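Local coordinates for protein-glutaminase (Chryseobacterium proteolyticum, PDB 2ZK9) that probably deamidates glutamine residues in proteins, hydrolysing the side-chain amide to give glutamate and ammonia, at residues A[19-22]-A[28-31]; A[31-36]-A[43-48]; A[48-53]-A[57-62]; A[101-106]-A[115-120]; A[140-145]-A[157-162]. All blocks are in the same frame, centred on the assembly; numbering follows the deposited sequence.

Contact 1 (A[19-22]-A[28-31]). Unlike the reference sequence in segment 19-22: E21 (reference Gln).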
# COMPACT_ATOMS: atom_id res chain seq x y z
N LYS A 19 0.64 -10.93 -2.08
CA LYS A 19 1.98 -11.28 -1.63
C LYS A 19 2.74 -12.00 -2.73
O LYS A 19 3.94 -11.83 -2.90
CB LYS A 19 1.95 -12.06 -0.32
CG LYS A 19 3.36 -12.05 0.33
CD LYS A 19 3.40 -12.58 1.74
CE LYS A 19 4.73 -12.59 2.38
NZ LYS A 19 4.76 -13.32 3.64
N ASN A 20 2.03 -12.80 -3.51
CA ASN A 20 2.64 -13.54 -4.61
C ASN A 20 3.19 -12.64 -5.70
O ASN A 20 4.00 -13.12 -6.52
CB ASN A 20 1.64 -14.54 -5.21
CG ASN A 20 1.45 -15.76 -4.37
OD1 ASN A 20 2.18 -16.01 -3.42
ND2 ASN A 20 0.41 -16.50 -4.83
N GLU A 21 2.80 -11.38 -5.77
CA GLU A 21 3.31 -10.44 -6.74
C GLU A 21 4.47 -9.60 -6.22
O GLU A 21 4.91 -8.69 -6.88
CB GLU A 21 2.17 -9.51 -7.26
CG GLU A 21 1.10 -10.29 -7.99
CD GLU A 21 1.66 -11.09 -9.15
OE1 GLU A 21 1.21 -12.29 -9.34
OE2 GLU A 21 2.52 -10.57 -9.87
N SER A 22 4.97 -9.94 -5.02
CA SER A 22 6.06 -9.17 -4.44
C SER A 22 7.36 -9.33 -5.23
O SER A 22 7.76 -10.44 -5.62
CB SER A 22 6.38 -9.68 -3.05
OG SER A 22 5.26 -9.56 -2.16
N ALA A 28 6.12 -13.80 -9.11
CA ALA A 28 5.52 -12.54 -9.55
C ALA A 28 5.56 -12.33 -11.03
O ALA A 28 6.52 -12.68 -11.72
CB ALA A 28 6.18 -11.43 -8.79
N SER A 29 4.50 -11.70 -11.52
CA SER A 29 4.40 -11.21 -12.87
C SER A 29 4.96 -9.78 -12.95
O SER A 29 5.11 -9.09 -11.97
CB SER A 29 2.95 -11.15 -13.30
OG SER A 29 2.21 -12.33 -13.09
N SER A 30 5.21 -9.35 -14.16
CA SER A 30 5.69 -8.01 -14.45
C SER A 30 4.60 -6.96 -14.36
O SER A 30 3.54 -7.18 -14.94
CB SER A 30 6.25 -7.99 -15.88
OG SER A 30 7.48 -8.74 -15.88
N PRO A 31 4.89 -5.81 -13.76
CA PRO A 31 5.95 -5.49 -12.83
C PRO A 31 5.57 -6.05 -11.45
O PRO A 31 4.42 -5.99 -11.03
CB PRO A 31 5.94 -3.96 -12.83
CG PRO A 31 4.54 -3.59 -13.02
CD PRO A 31 3.92 -4.70 -13.90
O HOH W 1 2.37 -7.83 -10.72
O HOH W 2 2.35 -14.10 -11.34

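Contact 2 (A[31-36]-A[43-48])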
# COMPACT_ATOMS: atom_id res chain seq x y z
N PRO A 31 4.89 -5.81 -13.76
CA PRO A 31 5.95 -5.49 -12.83
C PRO A 31 5.57 -6.05 -11.45
O PRO A 31 4.42 -5.99 -11.03
CB PRO A 31 5.94 -3.96 -12.83
CG PRO A 31 4.54 -3.59 -13.02
CD PRO A 31 3.92 -4.70 -13.90
N CYS A 32 6.58 -6.51 -10.76
CA CYS A 32 6.39 -6.97 -9.40
C CYS A 32 6.15 -5.74 -8.51
O CYS A 32 6.54 -4.62 -8.80
CB CYS A 32 7.58 -7.82 -8.96
SG CYS A 32 9.15 -7.03 -9.00
N ILE A 33 5.48 -5.98 -7.35
CA ILE A 33 5.18 -4.92 -6.42
C ILE A 33 6.37 -4.77 -5.45
O ILE A 33 6.78 -5.74 -4.79
CB ILE A 33 3.88 -5.16 -5.66
CG1 ILE A 33 2.73 -5.47 -6.59
CG2 ILE A 33 3.61 -3.95 -4.80
CD1 ILE A 33 1.43 -5.82 -5.90
N THR A 34 6.91 -3.57 -5.38
CA THR A 34 8.19 -3.25 -4.77
C THR A 34 8.10 -3.06 -3.26
O THR A 34 8.63 -2.11 -2.69
CB THR A 34 8.72 -2.01 -5.49
OG1 THR A 34 7.73 -0.99 -5.46
CG2 THR A 34 9.10 -2.30 -6.95
N PHE A 35 7.42 -4.01 -2.60
CA PHE A 35 7.21 -3.92 -1.15
C PHE A 35 8.55 -3.85 -0.39
O PHE A 35 8.63 -3.20 0.65
CB PHE A 35 6.44 -5.11 -0.64
CG PHE A 35 5.03 -5.21 -1.15
CD1 PHE A 35 4.10 -4.19 -0.94
CD2 PHE A 35 4.60 -6.35 -1.80
CE1 PHE A 35 2.79 -4.33 -1.36
CE2 PHE A 35 3.29 -6.49 -2.21
CZ PHE A 35 2.39 -5.48 -2.01
N ARG A 36 9.58 -4.52 -0.91
CA ARG A 36 10.89 -4.52 -0.25
C ARG A 36 11.63 -3.20 -0.34
O ARG A 36 12.70 -3.11 0.27
CB ARG A 36 11.74 -5.62 -0.88
CG ARG A 36 12.06 -5.44 -2.35
CD ARG A 36 12.83 -6.57 -2.93
NE ARG A 36 13.16 -6.33 -4.32
CZ ARG A 36 13.87 -7.11 -5.10
NH1 ARG A 36 14.32 -8.25 -4.60
NH2 ARG A 36 14.08 -6.78 -6.35
N TYR A 43 2.20 4.91 -3.29
CA TYR A 43 1.00 5.18 -4.08
C TYR A 43 0.86 4.14 -5.16
O TYR A 43 -0.25 3.67 -5.45
CB TYR A 43 1.08 6.63 -4.59
CG TYR A 43 2.37 6.97 -5.27
CD1 TYR A 43 3.47 7.49 -4.62
CD2 TYR A 43 2.51 6.73 -6.63
CE1 TYR A 43 4.66 7.78 -5.27
CE2 TYR A 43 3.65 7.01 -7.30
CZ TYR A 43 4.74 7.54 -6.63
OH TYR A 43 5.89 7.81 -7.34
N ALA A 44 1.97 3.80 -5.83
CA ALA A 44 1.95 2.80 -6.90
C ALA A 44 1.70 1.42 -6.33
O ALA A 44 0.93 0.63 -6.89
CB ALA A 44 3.25 2.88 -7.68
N ARG A 45 2.36 1.09 -5.21
CA ARG A 45 2.11 -0.23 -4.61
C ARG A 45 0.63 -0.40 -4.27
O ARG A 45 0.05 -1.45 -4.49
CB ARG A 45 2.99 -0.47 -3.40
CG ARG A 45 4.49 -0.39 -3.66
CD ARG A 45 5.32 -1.00 -2.57
NE ARG A 45 5.10 -0.46 -1.21
CZ ARG A 45 5.65 0.64 -0.75
NH1 ARG A 45 6.48 1.39 -1.46
NH2 ARG A 45 5.37 1.07 0.49
N ALA A 46 0.03 0.65 -3.69
CA ALA A 46 -1.37 0.57 -3.28
C ALA A 46 -2.29 0.41 -4.46
O ALA A 46 -3.25 -0.36 -4.44
CB ALA A 46 -1.74 1.78 -2.43
N HIS A 47 -2.02 1.16 -5.56
CA HIS A 47 -2.89 1.07 -6.71
C HIS A 47 -2.77 -0.29 -7.41
O HIS A 47 -3.74 -0.79 -7.97
CB HIS A 47 -2.60 2.23 -7.66
CG HIS A 47 -3.83 2.85 -8.24
ND1 HIS A 47 -4.84 3.21 -7.49
CD2 HIS A 47 -4.16 3.25 -9.51
CE1 HIS A 47 -5.78 3.82 -8.17
NE2 HIS A 47 -5.38 3.83 -9.43
N LYS A 48 -1.58 -0.87 -7.36
CA LYS A 48 -1.37 -2.21 -7.92
C LYS A 48 -2.07 -3.27 -7.08
O LYS A 48 -2.67 -4.21 -7.62
CB LYS A 48 0.10 -2.51 -8.08
CG LYS A 48 0.43 -3.69 -8.96
CD LYS A 48 0.14 -3.46 -10.43
CE LYS A 48 0.64 -4.58 -11.29
NZ LYS A 48 0.25 -4.44 -12.70
O HOH W 3 8.38 0.87 -3.62

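Contact 3 (A[48-53]-A[57-62])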
# COMPACT_ATOMS: atom_id res chain seq x y z
N LYS A 48 -1.58 -0.87 -7.36
CA LYS A 48 -1.37 -2.21 -7.92
C LYS A 48 -2.07 -3.27 -7.08
O LYS A 48 -2.67 -4.21 -7.62
CB LYS A 48 0.10 -2.51 -8.08
CG LYS A 48 0.43 -3.69 -8.96
CD LYS A 48 0.14 -3.46 -10.43
CE LYS A 48 0.64 -4.58 -11.29
NZ LYS A 48 0.25 -4.44 -12.70
N MET A 49 -2.02 -3.13 -5.76
CA MET A 49 -2.81 -4.03 -4.91
C MET A 49 -4.28 -3.94 -5.23
O MET A 49 -4.98 -4.95 -5.28
CB MET A 49 -2.59 -3.71 -3.42
CG MET A 49 -1.18 -4.05 -2.95
SD MET A 49 -1.04 -4.03 -1.13
CE MET A 49 -0.95 -2.27 -0.79
N ARG A 50 -4.78 -2.73 -5.44
CA ARG A 50 -6.18 -2.52 -5.82
C ARG A 50 -6.49 -3.20 -7.14
O ARG A 50 -7.54 -3.79 -7.27
CB ARG A 50 -6.51 -1.05 -5.86
CG ARG A 50 -7.91 -0.80 -6.42
CD ARG A 50 -8.25 0.66 -6.29
NE ARG A 50 -9.60 0.95 -6.86
CZ ARG A 50 -9.82 1.40 -8.06
NH1 ARG A 50 -8.83 1.72 -8.92
NH2 ARG A 50 -11.10 1.62 -8.43
N GLN A 51 -5.56 -3.17 -8.12
CA GLN A 51 -5.78 -3.84 -9.38
C GLN A 51 -5.99 -5.34 -9.14
O GLN A 51 -6.82 -5.97 -9.82
CB GLN A 51 -4.65 -3.57 -10.36
CG GLN A 51 -4.81 -4.24 -11.71
CD GLN A 51 -3.60 -4.13 -12.61
OE1 GLN A 51 -2.52 -4.50 -12.19
NE2 GLN A 51 -3.81 -3.54 -13.81
N ILE A 52 -5.23 -5.94 -8.24
CA ILE A 52 -5.40 -7.36 -7.95
C ILE A 52 -6.80 -7.61 -7.35
O ILE A 52 -7.49 -8.55 -7.75
CB ILE A 52 -4.29 -7.88 -7.04
CG1 ILE A 52 -2.95 -7.80 -7.81
CG2 ILE A 52 -4.61 -9.26 -6.53
CD1 ILE A 52 -1.73 -8.00 -6.98
N LEU A 53 -7.25 -6.76 -6.44
CA LEU A 53 -8.61 -6.91 -5.93
C LEU A 53 -9.63 -6.79 -7.08
O LEU A 53 -10.56 -7.60 -7.17
CB LEU A 53 -8.96 -5.88 -4.84
CG LEU A 53 -8.81 -6.44 -3.38
CD1 LEU A 53 -7.39 -6.82 -3.08
CD2 LEU A 53 -9.30 -5.40 -2.40
N GLY A 57 -12.91 -9.01 -8.85
CA GLY A 57 -14.26 -8.46 -8.73
C GLY A 57 -14.49 -7.64 -7.47
O GLY A 57 -15.67 -7.46 -7.13
N TYR A 58 -13.45 -7.13 -6.81
CA TYR A 58 -13.59 -6.32 -5.62
C TYR A 58 -12.95 -4.97 -5.78
O TYR A 58 -11.94 -4.80 -6.47
CB TYR A 58 -12.96 -7.04 -4.39
CG TYR A 58 -13.60 -8.39 -4.19
CD1 TYR A 58 -12.92 -9.57 -4.44
CD2 TYR A 58 -14.90 -8.46 -3.76
CE1 TYR A 58 -13.50 -10.78 -4.27
CE2 TYR A 58 -15.54 -9.69 -3.63
CZ TYR A 58 -14.81 -10.85 -3.90
OH TYR A 58 -15.40 -12.07 -3.74
N ASP A 59 -13.48 -4.00 -5.05
CA ASP A 59 -12.81 -2.73 -4.85
C ASP A 59 -12.49 -2.59 -3.35
O ASP A 59 -12.83 -3.47 -2.55
CB ASP A 59 -13.60 -1.56 -5.43
CG ASP A 59 -12.78 -0.35 -5.86
OD1 ASP A 59 -11.58 -0.29 -5.52
OD2 ASP A 59 -13.33 0.52 -6.58
N CYS A 60 -11.82 -1.52 -3.02
CA CYS A 60 -11.42 -1.21 -1.67
C CYS A 60 -11.35 0.31 -1.53
O CYS A 60 -11.55 1.05 -2.48
CB CYS A 60 -10.07 -1.85 -1.38
SG CYS A 60 -8.74 -1.33 -2.48
N GLU A 61 -11.06 0.71 -0.28
CA GLU A 61 -10.68 2.10 -0.02
C GLU A 61 -9.19 2.23 -0.02
O GLU A 61 -8.43 1.22 0.03
CB GLU A 61 -11.26 2.53 1.35
CG GLU A 61 -12.78 2.72 1.30
CD GLU A 61 -13.32 2.90 2.68
OE1 GLU A 61 -13.43 1.91 3.44
OE2 GLU A 61 -13.58 4.09 3.10
N LYS A 62 -8.69 3.44 0.00
CA LYS A 62 -7.32 3.78 0.41
C LYS A 62 -7.41 4.39 1.80
O LYS A 62 -8.37 5.12 2.09
CB LYS A 62 -6.64 4.76 -0.51
CG LYS A 62 -6.50 4.37 -1.96
CD LYS A 62 -5.54 3.22 -2.19
CE LYS A 62 -5.53 2.72 -3.61
NZ LYS A 62 -5.16 3.82 -4.53

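Contact 4 (A[101-106]-A[115-120])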
# COMPACT_ATOMS: atom_id res chain seq x y z
N ILE A 101 -6.27 -3.12 6.80
CA ILE A 101 -5.26 -2.73 5.87
C ILE A 101 -4.51 -3.93 5.34
O ILE A 101 -4.20 -4.86 6.10
CB ILE A 101 -4.24 -1.77 6.56
CG1 ILE A 101 -4.89 -0.46 6.97
CG2 ILE A 101 -3.00 -1.57 5.71
CD1 ILE A 101 -5.14 0.55 5.82
N ILE A 102 -4.21 -3.91 4.03
CA ILE A 102 -3.22 -4.81 3.45
C ILE A 102 -2.05 -3.97 3.05
O ILE A 102 -2.17 -3.04 2.23
CB ILE A 102 -3.78 -5.66 2.30
CG1 ILE A 102 -4.88 -6.61 2.85
CG2 ILE A 102 -2.67 -6.39 1.62
CD1 ILE A 102 -5.57 -7.46 1.80
N ASP A 103 -0.88 -4.23 3.64
CA ASP A 103 0.32 -3.50 3.30
C ASP A 103 1.55 -4.38 3.61
O ASP A 103 2.17 -4.25 4.66
CB ASP A 103 0.47 -2.19 4.06
CG ASP A 103 1.69 -1.42 3.67
OD1 ASP A 103 2.44 -1.88 2.76
OD2 ASP A 103 1.90 -0.35 4.26
N PRO A 104 1.93 -5.23 2.67
CA PRO A 104 3.13 -6.07 2.87
C PRO A 104 4.43 -5.34 2.97
O PRO A 104 5.43 -5.98 3.29
CB PRO A 104 3.07 -6.99 1.64
CG PRO A 104 1.64 -7.10 1.27
CD PRO A 104 1.16 -5.67 1.49
N SER A 105 4.50 -4.05 2.69
CA SER A 105 5.73 -3.30 2.97
C SER A 105 5.99 -3.13 4.47
O SER A 105 7.11 -2.91 4.84
CB SER A 105 5.80 -1.97 2.23
OG SER A 105 4.94 -0.94 2.75
N LEU A 106 4.95 -3.23 5.28
CA LEU A 106 5.03 -3.10 6.73
C LEU A 106 4.61 -4.37 7.46
O LEU A 106 5.06 -4.56 8.59
CB LEU A 106 4.24 -1.89 7.22
CG LEU A 106 4.77 -0.54 6.73
CD1 LEU A 106 3.84 0.57 7.21
CD2 LEU A 106 6.19 -0.30 7.18
N THR A 115 -5.43 0.86 12.90
CA THR A 115 -4.70 1.46 14.02
C THR A 115 -3.34 0.81 14.15
O THR A 115 -2.36 1.56 14.37
CB THR A 115 -5.50 1.31 15.31
OG1 THR A 115 -5.84 -0.09 15.40
CG2 THR A 115 -6.78 2.11 15.28
N ALA A 116 -3.19 -0.50 13.96
CA ALA A 116 -1.85 -1.09 13.99
C ALA A 116 -0.99 -0.56 12.86
O ALA A 116 0.22 -0.29 13.02
CB ALA A 116 -1.98 -2.60 13.91
N TRP A 117 -1.59 -0.40 11.70
CA TRP A 117 -0.89 0.10 10.54
C TRP A 117 -0.35 1.52 10.75
O TRP A 117 0.82 1.80 10.48
CB TRP A 117 -1.78 0.01 9.33
CG TRP A 117 -1.18 0.51 8.06
CD1 TRP A 117 -0.20 -0.06 7.30
CD2 TRP A 117 -1.55 1.72 7.40
NE1 TRP A 117 0.05 0.71 6.20
CE2 TRP A 117 -0.75 1.81 6.22
CE3 TRP A 117 -2.48 2.73 7.64
CZ2 TRP A 117 -0.87 2.86 5.34
CZ3 TRP A 117 -2.59 3.78 6.77
CH2 TRP A 117 -1.80 3.86 5.62
N ARG A 118 -1.23 2.41 11.19
CA ARG A 118 -0.76 3.79 11.40
C ARG A 118 0.34 3.83 12.44
O ARG A 118 1.29 4.60 12.34
CB ARG A 118 -1.90 4.70 11.80
CG ARG A 118 -2.89 4.94 10.63
CD ARG A 118 -3.83 6.13 10.90
NE ARG A 118 -4.61 5.99 12.12
CZ ARG A 118 -5.74 5.33 12.18
NH1 ARG A 118 -6.28 4.71 11.15
NH2 ARG A 118 -6.38 5.27 13.38
N ASN A 119 0.22 2.98 13.49
CA ASN A 119 1.30 2.96 14.50
C ASN A 119 2.63 2.50 13.90
O ASN A 119 3.67 3.02 14.34
CB ASN A 119 0.82 2.09 15.67
CG ASN A 119 1.84 2.10 16.79
OD1 ASN A 119 2.47 1.05 16.99
ND2 ASN A 119 2.02 3.19 17.47
N ALA A 120 2.63 1.59 12.92
CA ALA A 120 3.86 1.21 12.26
C ALA A 120 4.44 2.30 11.40
O ALA A 120 5.61 2.20 11.00
CB ALA A 120 3.64 -0.05 11.43

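Contact 5 (A[140-145]-A[157-162])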
# COMPACT_ATOMS: atom_id res chain seq x y z
N ASN A 140 -10.16 4.31 -5.92
CA ASN A 140 -9.68 4.84 -7.20
C ASN A 140 -8.79 6.07 -7.02
O ASN A 140 -8.12 6.45 -7.98
CB ASN A 140 -10.80 5.06 -8.19
CG ASN A 140 -11.71 6.20 -7.95
OD1 ASN A 140 -12.32 6.64 -9.00
ND2 ASN A 140 -11.86 6.65 -6.79
N VAL A 141 -8.76 6.69 -5.86
CA VAL A 141 -7.86 7.80 -5.64
C VAL A 141 -6.43 7.30 -5.58
O VAL A 141 -6.08 6.45 -4.76
CB VAL A 141 -8.24 8.55 -4.34
CG1 VAL A 141 -7.22 9.62 -4.04
CG2 VAL A 141 -9.66 9.14 -4.47
N TYR A 142 -5.58 7.85 -6.42
CA TYR A 142 -4.17 7.48 -6.46
C TYR A 142 -3.38 8.21 -5.40
O TYR A 142 -2.52 7.63 -4.71
CB TYR A 142 -3.64 7.82 -7.81
CG TYR A 142 -2.25 7.27 -8.20
CD1 TYR A 142 -1.33 8.11 -8.77
CD2 TYR A 142 -1.92 5.94 -8.07
CE1 TYR A 142 -0.07 7.64 -9.18
CE2 TYR A 142 -0.73 5.45 -8.50
CZ TYR A 142 0.19 6.30 -9.06
OH TYR A 142 1.38 5.75 -9.50
N TYR A 143 -3.64 9.50 -5.23
CA TYR A 143 -3.00 10.33 -4.21
C TYR A 143 -4.04 11.37 -3.73
O TYR A 143 -4.76 11.94 -4.53
CB TYR A 143 -1.74 11.01 -4.68
CG TYR A 143 -1.14 11.96 -3.69
CD1 TYR A 143 -0.56 11.48 -2.48
CD2 TYR A 143 -1.25 13.33 -3.81
CE1 TYR A 143 -0.05 12.33 -1.53
CE2 TYR A 143 -0.74 14.19 -2.88
CZ TYR A 143 -0.13 13.69 -1.74
OH TYR A 143 0.35 14.60 -0.83
N ARG A 144 -4.00 11.62 -2.43
CA ARG A 144 -4.80 12.60 -1.73
C ARG A 144 -3.88 13.55 -0.98
O ARG A 144 -3.13 13.09 -0.12
CB ARG A 144 -5.75 11.97 -0.71
CG ARG A 144 -6.46 13.00 0.15
CD ARG A 144 -7.35 12.36 1.20
NE ARG A 144 -8.12 13.34 1.98
CZ ARG A 144 -7.63 14.03 3.00
NH1 ARG A 144 -6.39 13.90 3.39
NH2 ARG A 144 -8.41 14.88 3.65
N SER A 145 -3.91 14.83 -1.34
CA SER A 145 -3.09 15.77 -0.58
C SER A 145 -3.66 16.02 0.80
O SER A 145 -4.83 15.77 1.03
CB SER A 145 -3.04 17.09 -1.39
OG SER A 145 -4.26 17.75 -1.24
N ILE A 157 -1.11 3.49 -15.75
CA ILE A 157 0.13 3.81 -16.47
C ILE A 157 1.17 4.32 -15.51
O ILE A 157 2.34 3.94 -15.62
CB ILE A 157 -0.19 4.81 -17.60
CG1 ILE A 157 -1.05 4.10 -18.69
CG2 ILE A 157 1.06 5.40 -18.20
CD1 ILE A 157 -1.57 5.04 -19.74
N ASN A 158 0.82 5.21 -14.60
CA ASN A 158 1.84 5.71 -13.68
C ASN A 158 2.33 4.58 -12.76
O ASN A 158 3.52 4.42 -12.54
CB ASN A 158 1.32 6.90 -12.88
CG ASN A 158 2.46 7.64 -12.25
OD1 ASN A 158 2.70 7.53 -11.03
ND2 ASN A 158 3.17 8.43 -13.02
N THR A 159 1.36 3.84 -12.25
CA THR A 159 1.64 2.74 -11.32
C THR A 159 2.66 1.80 -11.88
O THR A 159 3.66 1.47 -11.26
CB THR A 159 0.34 2.00 -10.98
OG1 THR A 159 -0.53 2.80 -10.19
CG2 THR A 159 0.61 0.72 -10.21
N ASN A 160 2.38 1.29 -13.09
CA ASN A 160 3.26 0.26 -13.67
C ASN A 160 4.62 0.85 -13.99
O ASN A 160 5.63 0.17 -13.86
CB ASN A 160 2.58 -0.38 -14.87
CG ASN A 160 1.45 -1.27 -14.47
OD1 ASN A 160 1.60 -2.11 -13.55
ND2 ASN A 160 0.35 -1.22 -15.20
N CYS A 161 4.66 2.11 -14.44
CA CYS A 161 5.93 2.76 -14.77
C CYS A 161 6.79 2.92 -13.54
O CYS A 161 8.01 2.63 -13.56
CB CYS A 161 5.66 4.15 -15.38
SG CYS A 161 7.08 4.85 -16.26
N VAL A 162 6.19 3.35 -12.42
CA VAL A 162 6.94 3.56 -11.18
C VAL A 162 7.42 2.22 -10.65
O VAL A 162 8.57 2.09 -10.24
CB VAL A 162 6.09 4.34 -10.18
CG1 VAL A 162 6.71 4.31 -8.80
CG2 VAL A 162 5.87 5.76 -10.67

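Contact 1 (A[19-22]-A[28-31])
The CA atoms of E21 and A28 come within 4.1 Å of each other, where a type I beta turn from K19 to S22 takes the chain out of helix 8-19 and the loop doubles back past it. K19 O accepts twice inside this turn, from S22 N at 3.0 Å and from S22 OG at 2.7 Å. The link across the contact is made by the side chain of E21, which is a glutamine in the reference sequence. Its chain is bent at CG (chi2 -57°), which swings the carboxylate over to A28 and S29. There E21 OE2 accepts a hydrogen bond from S29 N, 2.8 Å long with an N-H...O angle of 157°. The donor comes in on the syn side of the carboxylate, 18° out of its plane. The CB of S29 lies alongside the same oxygen. A28 points its methyl at the turn and packs against backbone oxygens, with A28 CB 3.6 Å from E21 O. Two waters add to the link. One lies 2.9 Å from E21 OE2 and 2.8 Å from P31 O. The other donates to E21 OE1 at 2.9 Å and also lies next to S29 OG, but that serine has two conformers, which leaves this second link in doubt. Around the turn, N20 O accepts from T27 OG1, and E21 also bonds to I33 through the backbone. The arrangement is that of a surface loop between two helices, 8-19 and 42-55, fastened by a side-chain to backbone bond close to the C23-C32 disulfide.

Contact 2 (A[31-36]-A[43-48])
T34 OG1 and R45 NH1 share a water, 2.7 Å from T34 OG1 and accepting from R45 NH1 at 2.9 Å. Loop 31-36 packs against helix 42-55, with T34 at the centre of an inverse gamma turn. The rest of the contact is packing. R45 leaves the helix with CG anti to the carbonyl carbon and then bends at chi3 (-56°), which brings the guanidinium edge to F35 CD1. The phenyl and guanidinium planes are 70° apart. R45 CD rests on the T34 carbonyl, 3.5 Å from T34 O. A sodium ion lies about 5 Å from the R45 side chain. I33 is buried between two helix residues. Its CG2 meets R45 CB at 3.8 Å, and the same methyl lies over one face of the F35 ring. The other branch goes to K48, with I33 CG1 3.8 Å from K48 CG. The F35 ring also touches M49 of the helix and P104 of another loop. K48 runs on past P31 to its own polar partners, Q51 OE1 and N160 OD1. On the way, P31 CD lies 3.9 Å from K48 NZ.

Contact 3 (A[48-53]-A[57-62])
R50 reaches from helix 42-55 to D59 on the strand side of a Schellman motif, in which G57, with positive phi, ends the helix. R50 leaves its CA with CG opposite the backbone N (chi1 173°) and stays extended to NE. R50 CB and CG pass the sulfur of C60, with CB 4.1 Å from C60 SG. R50 CD runs beside D59 OD1 at 3.5 Å and also nears the CE of K62, whose NZ bonds to V141 O. The tip forms a side-on salt bridge: R50 NE donates to D59 OD1 at 2.7 Å and R50 NH2 to D59 OD2 at 3.1 Å, each on the syn side. The two flat groups are turned 42° from each other. D59 OD1 takes a second bond, from C60 N, which arrives on the opposite face of the carboxylate plane and fixes its rotation. With a methionine in place of R50, the D59 carboxylate would probably be left without its countercharge on the helix and freer to turn. One turn on, L53 CD2 packs on C60 CB at 3.8 Å. Y58 N closes the helix end by donating to L53 O at 3.0 Å.

Contact 4 (A[101-106]-A[115-120])
The D103 carboxylate and the W117 indole meet beside what is probably the active site. D103 OD2 also accepts from H83 NE2, and such a histidine-aspartate pair is consistent with the triad of clan CA peptidases. W117 NE1 donates to D103 OD2 at 2.9 Å, with an N-H...O angle of 166°. The oxygen lies in the ring plane and uses its anti lone pair, so the indole takes the side away from D103 OD1. The carboxylate is turned 61° from the ring. D103 OD1 is held as well: S105 N donates to it at 3.0 Å, from above the carboxylate plane, which makes an Asx turn. Helix 114-120 presents the indole with CG opposite the backbone N (chi1 179°), pointing at strand 97-102. I101 lies over one face of it. I101 CG2 sits 3.6 Å from the centroid of the five-membered ring, a CH-pi contact, and I101 CD1 reaches W117 CE3. L106 CD1 comes 3.9 Å from W117 NE1 and also touches A120 CB at 4.3 Å. A phenylalanine in place of W117 would probably leave D103 OD2 without its indole donor and the carboxylate less firmly oriented. The arrangement is that of a helix packed across strands of the mixed sheet, its tryptophan meeting the H83 ring and bonded to D103, probably in support of a histidine-aspartate pair of the clan CA kind.

Contact 5 (A[140-145]-A[157-162])
Y142 meets helix 157-165 with the far end of its ring, and that end is tightly packed. Y142 OH donates to N158 OD1 at 2.7 Å, in the carbonyl plane and on a lone pair of the amide oxygen. Ring and amide planes stand 86° apart, and N158 OD1 lies at the ring edge, in plane and also close to Y142 CE1. On the other flank, Y142 CE2 is 3.1 Å from T159 OG1. That hydroxyl has its own partner, D153 OD2, while N158 ND2 is taken by G184 O. The backbones keep well apart, with Y142 CA 8.9 Å from T159 CA, and the tyrosine spans the distance. Its CG lies anti to the backbone N (chi1 -168°), which carries the ring toward the helix. Y142 sits at a corner of strand 141-144. There Y142 and Y143 are both paired opposite L151 of strand 150-152, a classic beta bulge in a two-stranded antiparallel sheet. A glycerol, probably from the crystallisation liquor, lies about 4 Å from the Y142 side chain. The helix is looser on the side that carries N160, which points away from the tyrosine, is partly exposed, and accepts from K48 NZ through its OD1.

From the N terminus, contact 1 closes a short loop after helix 8-19. Contact 2 begins on P31, where contact 1 ends, and folds the rest of that loop onto helix 42-55. Contact 3 begins on K48, where contact 2 ends, and joins the same helix to the start of strand 61-66. Contact 4 closes the connection between strand 97-102 and helix 114-120. Contact 5 links strand 141-144 to helix 157-165. All five run in series; none nests or crosses. Helix 42-55 is their meeting place: E21 of contact 1 packs on I52, K48 NZ bonds N160 of contact 5, R45 makes a weak bond to S105 of contact 4, and H47 bonds K62 of contact 3.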